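Local atomic coordinates of rhamnosidase B (Bacillus sp., PDB entry 2OKX), a protein that probably releases terminal alpha-L-rhamnose from glycosides by hydrolysis, as an alpha-L-rhamnosidase of glycoside hydrolase family 78. Residues D884-V889 with V905-G910. Sequence-based numbering, arbitrary orientation. Where two conformers were deposited one is given.
Sequences DGWRTV and VPLPQG
Trp-886 meets Val-905, Leu-907 and Pro-908 along the length of its indole, a worked example of how one large aromatic side chain can tie a loop to the end of a strand and the turn that follows it. The apolar contacts divide the ring system among them. Pro-908 reaches the pyrrole end at about a right angle, its CD 3.6 Å from Trp-886 CD1, while Leu-907 crosses obliquely, its CD2 lodged where the ring joins CB, 3.7 Å from both Trp-886 CB and CE3. At the far benzene end Val-905 CG1 comes within 3.9 Å of Trp-886 CH2; with CG1 anti to the valine's backbone N (chi1 179°), that methyl, rather than CG2, is the one turned to the indole. Beyond the two segments, His-643 of helix 627-644 meets the indole with its ring nearly perpendicular, and Val-879 and Arg-881 also touch it. An alanine in place of Trp-886 would probably strip Val-905, Leu-907 and Pro-908 of their common partner and open a gap between the two segments.

The polar part is slighter. Gln-909, bent at chi2 (-91°), brings NE2 to 3.2 Å from Gly-885 O, beside the tryptophan's CB. Within its own segment, Gly-910 N donates to Leu-907 O (2.9 Å), closing the type I turn that carries Pro-908 and Gln-909.

With apolar contacts dominant, cohesion here rests chiefly on shape and burial: the indole links the loop before strand 888-891 to the end of strand 900-906 and the turn that follows it, within the C-terminal beta domain.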
loop_
_atom_site.group_PDB
_atom_site.type_symbol
_atom_site.label_atom_id
_atom_site.label_comp_id
_atom_site.label_asym_id
_atom_site.label_seq_id
_atom_site.Cartn_x
_atom_site.Cartn_y
_atom_site.Cartn_z
ATOM N N ASP A 884 -17.511 1.946 27.844
ATOM C CA ASP A 884 -17.717 2.322 26.456
ATOM C C ASP A 884 -17.801 3.835 26.312
ATOM O O ASP A 884 -18.357 4.527 27.171
ATOM C CB ASP A 884 -18.985 1.663 25.906
ATOM C CG ASP A 884 -18.847 0.158 25.776
ATOM O OD1 ASP A 884 -19.800 -0.486 25.291
ATOM O OD2 ASP A 884 -17.787 -0.383 26.158
ATOM N N GLY A 885 -17.228 4.340 25.225
ATOM C CA GLY A 885 -17.237 5.767 24.970
ATOM C C GLY A 885 -16.385 6.559 25.947
ATOM O O GLY A 885 -16.517 7.773 26.042
ATOM N N TRP A 886 -15.507 5.873 26.670
ATOM C CA TRP A 886 -14.639 6.519 27.648
ATOM C C TRP A 886 -15.410 7.301 28.711
ATOM O O TRP A 886 -14.938 8.333 29.191
ATOM C CB TRP A 886 -13.633 7.446 26.951
ATOM C CG TRP A 886 -12.665 6.716 26.069
ATOM C CD1 TRP A 886 -12.936 6.130 24.866
ATOM C CD2 TRP A 886 -11.279 6.448 26.342
ATOM N NE1 TRP A 886 -11.810 5.511 24.375
ATOM C CE2 TRP A 886 -10.778 5.692 25.259
ATOM C CE3 TRP A 886 -10.414 6.774 27.397
ATOM C CZ2 TRP A 886 -9.446 5.254 25.197
ATOM C CZ3 TRP A 886 -9.087 6.337 27.336
ATOM C CH2 TRP A 886 -8.620 5.585 26.241
ATOM N N ARG A 887 -16.592 6.811 29.080
ATOM C CA ARG A 887 -17.393 7.475 30.105
ATOM C C ARG A 887 -16.649 7.404 31.438
ATOM O O ARG A 887 -16.869 8.218 32.331
ATOM C CB ARG A 887 -18.780 6.832 30.204
ATOM C CG ARG A 887 -19.672 7.130 28.994
ATOM C CD ARG A 887 -21.077 6.553 29.176
ATOM N NE ARG A 887 -21.961 6.817 28.038
ATOM C CZ ARG A 887 -21.899 6.191 26.864
ATOM N NH1 ARG A 887 -22.751 6.512 25.899
ATOM N NH2 ARG A 887 -20.999 5.241 26.650
ATOM N N THR A 888 -15.777 6.411 31.574
ATOM C CA THR A 888 -14.939 6.297 32.763
ATOM C C THR A 888 -13.551 5.922 32.242
ATOM O O THR A 888 -13.419 5.334 31.168
ATOM C CB THR A 888 -15.421 5.194 33.745
ATOM O OG1 THR A 888 -14.999 3.910 33.279
ATOM C CG2 THR A 888 -16.936 5.208 33.874
ATOM N N VAL A 889 -12.517 6.281 32.987
ATOM C CA VAL A 889 -11.163 5.967 32.575
ATOM C C VAL A 889 -10.394 5.403 33.752
ATOM O O VAL A 889 -10.536 5.866 34.883
ATOM C CB VAL A 889 -10.443 7.229 32.035
ATOM C CG1 VAL A 889 -10.475 8.337 33.075
ATOM C CG2 VAL A 889 -9.007 6.899 31.660
ATOM N N VAL A 905 -4.060 11.415 25.794
ATOM C CA VAL A 905 -4.852 10.502 24.982
ATOM C C VAL A 905 -6.115 11.268 24.608
ATOM O O VAL A 905 -6.840 11.748 25.479
ATOM C CB VAL A 905 -5.240 9.228 25.772
ATOM C CG1 VAL A 905 -6.094 8.307 24.907
ATOM C CG2 VAL A 905 -3.982 8.500 26.227
ATOM N N PRO A 906 -6.367 11.438 23.305
ATOM C CA PRO A 906 -7.575 12.169 22.918
ATOM C C PRO A 906 -8.818 11.324 23.174
ATOM O O PRO A 906 -8.732 10.105 23.265
ATOM C CB PRO A 906 -7.344 12.473 21.437
ATOM C CG PRO A 906 -6.438 11.374 20.983
ATOM C CD PRO A 906 -5.497 11.175 22.143
ATOM N N LEU A 907 -9.966 11.978 23.309
ATOM C CA LEU A 907 -11.220 11.277 23.563
ATOM C C LEU A 907 -12.141 11.409 22.357
ATOM O O LEU A 907 -12.238 12.477 21.756
ATOM C CB LEU A 907 -11.903 11.859 24.799
ATOM C CG LEU A 907 -11.147 11.711 26.122
ATOM C CD1 LEU A 907 -11.739 12.653 27.143
ATOM C CD2 LEU A 907 -11.208 10.267 26.601
ATOM N N PRO A 908 -12.853 10.329 22.004
ATOM C CA PRO A 908 -13.755 10.385 20.849
ATOM C C PRO A 908 -14.868 11.424 20.965
ATOM O O PRO A 908 -15.279 12.004 19.962
ATOM C CB PRO A 908 -14.286 8.952 20.749
ATOM C CG PRO A 908 -14.238 8.466 22.153
ATOM C CD PRO A 908 -12.929 9.022 22.679
ATOM N N GLN A 909 -15.344 11.666 22.183
ATOM C CA GLN A 909 -16.410 12.645 22.390
ATOM C C GLN A 909 -15.856 14.061 22.451
ATOM O O GLN A 909 -16.608 15.027 22.574
ATOM C CB GLN A 909 -17.172 12.353 23.689
ATOM C CG GLN A 909 -16.344 12.512 24.967
ATOM C CD GLN A 909 -15.666 11.223 25.395
ATOM O OE1 GLN A 909 -14.969 10.585 24.608
ATOM N NE2 GLN A 909 -15.869 10.834 26.651
ATOM N N GLY A 910 -14.536 14.181 22.362
ATOM C CA GLY A 910 -13.911 15.488 22.428
ATOM C C GLY A 910 -13.174 15.634 23.747
ATOM O O GLY A 910 -13.531 14.992 24.739
#